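Local coordinates for protein pectate lyase (Bacillus subtilis, PDB 5AMV) that cleaves polygalacturonate by calcium-dependent beta-elimination, releasing oligosaccharides with an unsaturated galacturonosyl group at their non-reducing ends, at residues A[83-86]-A[87-91]. Sequence-based numbering, arbitrary orientation.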
loop_
_atom_site.group_PDB
_atom_site.type_symbol
_atom_site.label_atom_id
_atom_site.label_comp_id
_atom_site.label_asym_id
_atom_site.label_seq_id
_atom_site.Cartn_x
_atom_site.Cartn_y
_atom_site.Cartn_z
ATOM N N TYR A 83 5.369 24.253 17.143
ATOM C CA TYR A 83 6.237 23.566 16.189
ATOM C C TYR A 83 6.759 24.520 15.123
ATOM O O TYR A 83 6.011 25.365 14.624
ATOM C CB TYR A 83 5.461 22.445 15.522
ATOM C CG TYR A 83 6.217 21.785 14.377
ATOM C CD1 TYR A 83 7.229 20.839 14.625
ATOM C CD2 TYR A 83 5.892 22.093 13.070
ATOM C CE1 TYR A 83 7.894 20.227 13.548
ATOM C CE2 TYR A 83 6.515 21.481 11.994
ATOM C CZ TYR A 83 7.512 20.553 12.240
ATOM O OH TYR A 83 8.130 19.938 11.160
ATOM N N ASP A 84 8.057 24.390 14.809
ATOM C CA ASP A 84 8.663 25.132 13.719
ATOM C C ASP A 84 9.746 24.258 13.130
ATOM O O ASP A 84 10.636 23.749 13.846
ATOM C CB ASP A 84 9.257 26.433 14.222
ATOM C CG ASP A 84 9.932 27.236 13.118
ATOM O OD1 ASP A 84 9.203 27.905 12.358
ATOM O OD2 ASP A 84 11.183 27.201 13.047
ATOM N N LEU A 85 9.627 24.011 11.826
ATOM C CA LEU A 85 10.568 23.091 11.145
ATOM C C LEU A 85 12.032 23.522 11.369
ATOM O O LEU A 85 12.880 22.691 11.682
ATOM C CB LEU A 85 10.252 22.931 9.652
ATOM C CG LEU A 85 11.186 22.032 8.839
ATOM C CD1 LEU A 85 11.294 20.578 9.427
ATOM C CD2 LEU A 85 10.809 22.023 7.334
ATOM N N ASP A 86 12.337 24.809 11.216
ATOM C CA ASP A 86 13.707 25.260 11.445
ATOM C C ASP A 86 14.176 24.956 12.866
ATOM O O ASP A 86 15.284 24.453 13.034
ATOM C CB ASP A 86 13.882 26.741 11.046
ATOM C CG ASP A 86 13.970 26.922 9.516
ATOM O OD1 ASP A 86 14.719 26.151 8.865
ATOM O OD2 ASP A 86 13.276 27.796 8.947
ATOM N N LYS A 87 13.331 25.180 13.876
ATOM C CA LYS A 87 13.711 24.837 15.257
ATOM C C LYS A 87 13.866 23.318 15.434
ATOM O O LYS A 87 14.771 22.856 16.141
ATOM C CB LYS A 87 12.722 25.406 16.277
ATOM C CG LYS A 87 12.779 26.936 16.370
ATOM C CD LYS A 87 11.748 27.431 17.373
ATOM C CE LYS A 87 11.645 28.974 17.323
ATOM N NZ LYS A 87 10.643 29.459 18.310
ATOM N N TYR A 88 13.012 22.552 14.746
ATOM C CA TYR A 88 13.068 21.096 14.858
ATOM C C TYR A 88 14.394 20.622 14.262
ATOM O O TYR A 88 15.106 19.798 14.858
ATOM C CB TYR A 88 11.892 20.514 14.086
ATOM C CG TYR A 88 11.796 19.010 14.172
ATOM C CD1 TYR A 88 12.519 18.172 13.291
ATOM C CD2 TYR A 88 10.978 18.424 15.137
ATOM C CE1 TYR A 88 12.382 16.766 13.381
ATOM C CE2 TYR A 88 10.842 17.041 15.218
ATOM C CZ TYR A 88 11.557 16.224 14.342
ATOM O OH TYR A 88 11.424 14.853 14.450
ATOM N N LEU A 89 14.752 21.169 13.101
ATOM C CA LEU A 89 16.004 20.787 12.428
ATOM C C LEU A 89 17.221 21.111 13.303
ATOM O O LEU A 89 18.152 20.281 13.423
ATOM C CB LEU A 89 16.103 21.508 11.088
ATOM C CG LEU A 89 15.137 20.957 10.021
ATOM C CD1 LEU A 89 15.172 21.825 8.742
ATOM C CD2 LEU A 89 15.463 19.511 9.658
ATOM N N LYS A 90 17.234 22.295 13.898
ATOM C CA LYS A 90 18.301 22.622 14.834
ATOM C C LYS A 90 18.306 21.699 16.064
ATOM O O LYS A 90 19.370 21.224 16.508
ATOM C CB LYS A 90 18.201 24.080 15.297
ATOM C CG LYS A 90 19.479 24.560 15.985
ATOM C CD LYS A 90 19.333 26.060 16.264
ATOM C CE LYS A 90 20.655 26.674 16.724
ATOM N NZ LYS A 90 20.711 26.674 18.195
ATOM N N ALA A 91 17.137 21.422 16.617
ATOM C CA ALA A 91 17.066 20.577 17.824
ATOM C C ALA A 91 17.654 19.196 17.643
ATOM O O ALA A 91 18.254 18.638 18.579
ATOM C CB ALA A 91 15.589 20.462 18.348
#
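The amide N of Tyr-88 gives its hydrogen to Asp-84 O over 2.8 Å, a bond that closes the first turn of helix 85-92. Asp-84 also caps this turn with its side chain: in the conformer described here, one of two, its OD2 accepts from Lys-87 N at 3.1 Å, meeting the donor on the anti side of the carboxylate and 18° out of its plane. Aspartate suits this N-cap position because its short acidic side chain can reach forward to the amide three residues on, and its negative charge probably also interacts favourably with the positive end of the helix dipole. In this conformer CG of Asp-84 is anti to the backbone N (chi1 179°), which brings the carboxylate over the start of the helix. Lys-87 lays its methylene chain across Asp-84, CG standing 3.7 Å from Asp-84 OD2, while its ammonium NZ remains 5.8 Å from that oxygen, so attraction there is at most long-range.

One residue further on, Leu-89 N bonds to Leu-85 O at 2.8 Å. Leucines four apart face the same side of the helix, and their branched apolar ends pack, CD1 of Leu-85 lying 3.9 Å from CG of Leu-89. Tyr-88 CD2 comes to the edge of the Tyr-83 ring, 3.9 Å from CE1. Tyr-83, in the loop before the helix, packs on helix 105-121, and Tyr-88 OH is hydrogen-bonded to Glu-107 OE1 and Trp-169 N. With both leucines against Tyr-214 of strand 213-214, the capped helix sits at the periphery of the family's parallel beta-helix.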